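Local structure of hypothetical protein DR_0824 (Deinococcus radiodurans, 2IMR) at residues H269-A272 with E278-P281; R385-G390 with F412-S417. The protein catalyses the zinc-dependent deamination of aminodeoxyfutalosine to futalosine in menaquinone biosynthesis and, to a lesser extent, deaminates adenosine and related nucleosides. All blocks are in the same frame, centred on the assembly; numbering follows the deposited sequence.

Contact 1: residues H269-A272 with E278-P281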
loop_
_atom_site.group_PDB
_atom_site.type_symbol
_atom_site.label_atom_id
_atom_site.label_comp_id
_atom_site.label_asym_id
_atom_site.label_seq_id
_atom_site.Cartn_x
_atom_site.Cartn_y
_atom_site.Cartn_z
ATOM N N HIS A 269 27.542 -7.621 11.285
ATOM C CA HIS A 269 27.624 -9.014 11.705
ATOM C C HIS A 269 26.482 -9.538 12.582
ATOM O O HIS A 269 26.246 -10.745 12.629
ATOM C CB HIS A 269 28.970 -9.257 12.393
ATOM C CG HIS A 269 30.151 -9.057 11.490
ATOM N ND1 HIS A 269 30.500 -9.961 10.509
ATOM C CD2 HIS A 269 31.055 -8.052 11.412
ATOM C CE1 HIS A 269 31.570 -9.524 9.870
ATOM N NE2 HIS A 269 31.927 -8.367 10.399
ATOM N N THR A 270 25.775 -8.645 13.268
ATOM C CA THR A 270 24.659 -9.055 14.124
ATOM C C THR A 270 23.469 -8.127 13.923
ATOM O O THR A 270 23.638 -6.961 13.577
ATOM C CB THR A 270 25.023 -8.995 15.626
ATOM O OG1 THR A 270 25.320 -7.642 15.985
ATOM C CG2 THR A 270 26.229 -9.884 15.931
ATOM N N LEU A 271 22.268 -8.646 14.155
ATOM C CA LEU A 271 21.069 -7.831 14.018
ATOM C C LEU A 271 21.117 -6.754 15.099
ATOM O O LEU A 271 20.664 -5.630 14.892
ATOM C CB LEU A 271 19.812 -8.687 14.198
ATOM C CG LEU A 271 18.473 -7.943 14.124
ATOM C CD1 LEU A 271 18.315 -7.268 12.768
ATOM C CD2 LEU A 271 17.337 -8.933 14.367
ATOM N N ALA A 272 21.674 -7.107 16.253
ATOM C CA ALA A 272 21.777 -6.166 17.360
ATOM C C ALA A 272 22.482 -4.891 16.926
ATOM O O ALA A 272 22.124 -3.800 17.363
ATOM C CB ALA A 272 22.528 -6.807 18.536
ATOM N N GLU A 278 19.645 -5.589 21.820
ATOM C CA GLU A 278 19.687 -7.036 21.691
ATOM C C GLU A 278 18.327 -7.659 21.398
ATOM O O GLU A 278 17.318 -7.273 21.988
ATOM C CB GLU A 278 20.244 -7.659 22.975
ATOM C CG GLU A 278 21.685 -7.303 23.282
ATOM C CD GLU A 278 22.648 -7.852 22.247
ATOM O OE1 GLU A 278 22.544 -9.048 21.918
ATOM O OE2 GLU A 278 23.511 -7.093 21.767
ATOM N N PRO A 279 18.277 -8.617 20.461
ATOM C CA PRO A 279 16.991 -9.252 20.166
ATOM C C PRO A 279 16.598 -9.999 21.439
ATOM O O PRO A 279 17.468 -10.373 22.230
ATOM C CB PRO A 279 17.329 -10.211 19.028
ATOM C CG PRO A 279 18.466 -9.509 18.324
ATOM C CD PRO A 279 19.305 -9.034 19.494
ATOM N N GLY A 280 15.304 -10.215 21.637
ATOM C CA GLY A 280 14.849 -10.907 22.832
ATOM C C GLY A 280 13.443 -11.451 22.681
ATOM O O GLY A 280 12.706 -11.020 21.795
ATOM N N PRO A 281 13.036 -12.396 23.545
ATOM C CA PRO A 281 11.714 -13.034 23.539
ATOM C C PRO A 281 10.525 -12.088 23.464
ATOM O O PRO A 281 9.513 -12.396 22.837
ATOM C CB PRO A 281 11.715 -13.830 24.844
ATOM C CG PRO A 281 13.141 -14.201 25.001
ATOM C CD PRO A 281 13.844 -12.904 24.669
#

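Contact 2: residues R385-G390 with F412-S417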
loop_
_atom_site.group_PDB
_atom_site.type_symbol
_atom_site.label_atom_id
_atom_site.label_comp_id
_atom_site.label_asym_id
_atom_site.label_seq_id
_atom_site.Cartn_x
_atom_site.Cartn_y
_atom_site.Cartn_z
ATOM N N ARG A 385 -14.412 -0.043 0.906
ATOM C CA ARG A 385 -14.084 1.247 1.498
ATOM C C ARG A 385 -12.568 1.378 1.634
ATOM O O ARG A 385 -11.997 2.436 1.379
ATOM C CB ARG A 385 -14.735 1.392 2.877
ATOM C CG ARG A 385 -14.273 2.634 3.612
ATOM C CD ARG A 385 -14.547 2.554 5.102
ATOM N NE ARG A 385 -13.640 3.433 5.835
ATOM C CZ ARG A 385 -13.564 4.748 5.651
ATOM N NH1 ARG A 385 -14.349 5.340 4.761
ATOM N NH2 ARG A 385 -12.688 5.467 6.342
ATOM N N ALA A 386 -11.914 0.295 2.039
ATOM C CA ALA A 386 -10.465 0.306 2.197
ATOM C C ALA A 386 -9.774 0.569 0.862
ATOM O O ALA A 386 -8.858 1.386 0.775
ATOM C CB ALA A 386 -9.992 -1.028 2.772
ATOM N N ALA A 387 -10.221 -0.128 -0.178
ATOM C CA ALA A 387 -9.627 0.020 -1.500
ATOM C C ALA A 387 -9.683 1.452 -2.004
ATOM O O ALA A 387 -8.729 1.949 -2.605
ATOM C CB ALA A 387 -10.325 -0.907 -2.497
ATOM N N VAL A 388 -10.801 2.121 -1.747
ATOM C CA VAL A 388 -10.984 3.487 -2.210
ATOM C C VAL A 388 -10.614 4.570 -1.196
ATOM O O VAL A 388 -9.656 5.318 -1.403
ATOM C CB VAL A 388 -12.441 3.712 -2.670
ATOM C CG1 VAL A 388 -12.618 5.140 -3.167
ATOM C CG2 VAL A 388 -12.794 2.718 -3.766
ATOM N N LYS A 389 -11.372 4.660 -0.105
ATOM C CA LYS A 389 -11.111 5.685 0.901
ATOM C C LYS A 389 -9.841 5.432 1.701
ATOM O O LYS A 389 -9.058 6.349 1.933
ATOM C CB LYS A 389 -12.297 5.814 1.858
ATOM C CG LYS A 389 -12.136 6.944 2.878
ATOM C CD LYS A 389 -11.971 8.296 2.189
ATOM C CE LYS A 389 -11.812 9.424 3.200
ATOM N NZ LYS A 389 -11.735 10.766 2.549
ATOM N N GLY A 390 -9.643 4.190 2.127
ATOM C CA GLY A 390 -8.449 3.864 2.888
ATOM C C GLY A 390 -7.195 4.276 2.135
ATOM O O GLY A 390 -6.322 4.944 2.685
ATOM N N PHE A 412 -16.913 3.724 -12.735
ATOM C CA PHE A 412 -17.474 3.397 -11.422
ATOM C C PHE A 412 -18.000 1.973 -11.385
ATOM O O PHE A 412 -18.244 1.415 -10.318
ATOM C CB PHE A 412 -18.625 4.351 -11.084
ATOM C CG PHE A 412 -18.215 5.789 -10.974
ATOM C CD1 PHE A 412 -19.149 6.803 -11.164
ATOM C CD2 PHE A 412 -16.906 6.131 -10.661
ATOM C CE1 PHE A 412 -18.783 8.143 -11.045
ATOM C CE2 PHE A 412 -16.528 7.466 -10.537
ATOM C CZ PHE A 412 -17.469 8.474 -10.730
ATOM N N ARG A 413 -18.195 1.395 -12.562
ATOM C CA ARG A 413 -18.710 0.040 -12.672
ATOM C C ARG A 413 -17.510 -0.905 -12.855
ATOM O O ARG A 413 -17.067 -1.161 -13.974
ATOM C CB ARG A 413 -19.663 -0.014 -13.869
ATOM C CG ARG A 413 -20.524 -1.240 -13.964
ATOM C CD ARG A 413 -21.703 -0.975 -14.918
ATOM N NE ARG A 413 -22.381 -2.215 -15.268
ATOM C CZ ARG A 413 -23.505 -2.287 -15.970
ATOM N NH1 ARG A 413 -24.098 -1.180 -16.408
ATOM N NH2 ARG A 413 -24.030 -3.474 -16.235
ATOM N N TRP A 414 -16.997 -1.422 -11.743
ATOM C CA TRP A 414 -15.826 -2.296 -11.765
ATOM C C TRP A 414 -15.871 -3.509 -12.695
ATOM O O TRP A 414 -14.832 -3.923 -13.214
ATOM C CB TRP A 414 -15.503 -2.759 -10.342
ATOM C CG TRP A 414 -14.999 -1.661 -9.449
ATOM C CD1 TRP A 414 -15.122 -0.314 -9.646
ATOM C CD2 TRP A 414 -14.324 -1.821 -8.194
ATOM N NE1 TRP A 414 -14.567 0.374 -8.593
ATOM C CE2 TRP A 414 -14.070 -0.526 -7.686
ATOM C CE3 TRP A 414 -13.911 -2.933 -7.447
ATOM C CZ2 TRP A 414 -13.420 -0.312 -6.463
ATOM C CZ3 TRP A 414 -13.262 -2.720 -6.225
ATOM C CH2 TRP A 414 -13.026 -1.417 -5.750
ATOM N N GLU A 415 -17.055 -4.075 -12.917
ATOM C CA GLU A 415 -17.160 -5.250 -13.783
ATOM C C GLU A 415 -16.747 -4.969 -15.233
ATOM O O GLU A 415 -16.538 -5.903 -16.012
ATOM C CB GLU A 415 -18.589 -5.807 -13.777
ATOM C CG GLU A 415 -19.580 -4.958 -14.557
ATOM C CD GLU A 415 -20.869 -5.687 -14.881
ATOM O OE1 GLU A 415 -20.853 -6.932 -14.983
ATOM O OE2 GLU A 415 -21.899 -5.007 -15.063
ATOM N N LEU A 416 -16.616 -3.693 -15.586
ATOM C CA LEU A 416 -16.249 -3.309 -16.955
ATOM C C LEU A 416 -14.796 -2.858 -17.102
ATOM O O LEU A 416 -14.389 -2.379 -18.171
ATOM C CB LEU A 416 -17.167 -2.180 -17.438
ATOM C CG LEU A 416 -18.674 -2.375 -17.251
ATOM C CD1 LEU A 416 -19.414 -1.118 -17.698
ATOM C CD2 LEU A 416 -19.142 -3.579 -18.044
ATOM N N SER A 417 -14.018 -3.018 -16.037
ATOM C CA SER A 417 -12.620 -2.601 -16.030
ATOM C C SER A 417 -11.758 -3.270 -17.099
ATOM O O SER A 417 -11.804 -4.489 -17.270
ATOM C CB SER A 417 -12.007 -2.864 -14.653
ATOM O OG SER A 417 -10.676 -2.379 -14.589
#

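Contact 1: residues H269-A272 with E278-P281
Ala-272, in the first turn of helix 271-275, faces Glu-278 just past the end of that helix, and their CA atoms come within 4.9 Å. No hydrogen bond joins 269-272 to 278-281. The contact is made by side chains alone. Ala-272 points its methyl toward the returning chain and touches two residues there. Its CB lies 4.0 Å from Pro-279 CD, at the ring carbon next to the proline nitrogen. The same CB lies 3.4 Å from Glu-278 OE2. The Glu-278 side chain starts away from the helix but bends back at chi2 (-65°), which turns one face of the carboxylate toward the methyl, with OE2 nearest. This meeting is van der Waals in kind. Leu-271 completes the patch from the buried side. Its CG stands anti to the backbone N (chi1 178°), and CD2 reaches Pro-279 CG at 4.2 Å. The proline ring is thus met at two neighbouring carbons by two consecutive helix residues. Thr-270 is the N-cap: its side chain caps a backbone N in the first turn, and its OG1 is also hydrogen-bonded to Glu-273 OE2. Beyond the proline, Gly-280 is tied by a backbone hydrogen bond to Phe-251, which belongs to helix 245-253. The arrangement is a short capped helix with its trailing loop folded back on its first turn. It lies at the periphery of the TIM-barrel fold of the amidohydrolase family, in the connection between strands 238-241 and 300-303.

Contact 2: residues R385-G390 with F412-S417
Trp-414 reaches from the 3-10 turn 414-416 to helix 380-395, where it meets Ala-387 and Val-388. The two backbones stay well apart, so the indole spans the gap. From CB, which points toward the helix, the side chain leaves with CG anti to the carbonyl carbon (chi1 -69°). The five-membered ring follows. Its NE1 turns to another part of the chain and is hydrogen-bonded to Ala-92 O, with a weak second bond to Pro-93 O. The six-membered ring makes the contact with the helix. CZ2 lies 4.1 Å from Val-388 CG2. The next atom, CH2, lies 4.3 Å from Ala-387 CB. Both methyls sit at the edge of the ring, near its plane, rather than over a face. The Val-388 branch that touches is the one beside its backbone N, while CG1 stands anti to that N (chi1 -179°). Val-368 of helix 365-374 packs against both Ala-387 and Trp-414, and Arg-365 makes a cation-pi interaction with the indole.

Next to the tryptophan, Arg-413 and Glu-415 form a salt bridge. Arg-413 NE and NH2 both donate to Glu-415 OE2, at 2.8 Å and 2.9 Å. The oxygen lies nearly in the guanidinium plane (4° out of it), and the grip is side-on. On the helix, Gly-390 N bonds to Arg-385 O at 3.0 Å, in a wider pi-type turn.

Backbone hydrogen bonds of Ala-387 with Val-96 and of Trp-414 with Val-90 join helix and C-terminal turn to the same run, 90-96. The contact across the segments is wholly apolar and buried. It is small, 77 Å² in all, because a ring edge meets just two methyls. The indole N-H has its acceptor in Ala-92, so the buried ring combines apolar packing on the helix with a hydrogen bond just after strand 90-91.

How the contacts relate
Along the chain, contact 1 comes first and is closed before contact 2 opens, so the two neither nest nor cross. Contact 1 closes a short loop of five intervening residues, three of them in helix 271-275. It joins that helix to its following loop at the periphery of the barrel, before helix 285-292 begins. Contact 2 closes a longer loop of 21 residues, running from the last turn of helix 380-395 into the C-terminal tail. It fastens that tail to the helix on the other side of the chain's centre. The centres of contact 1 and contact 2 lie 43 Å apart. The nearest atoms of contact 1 and contact 2 are about 29 Å apart.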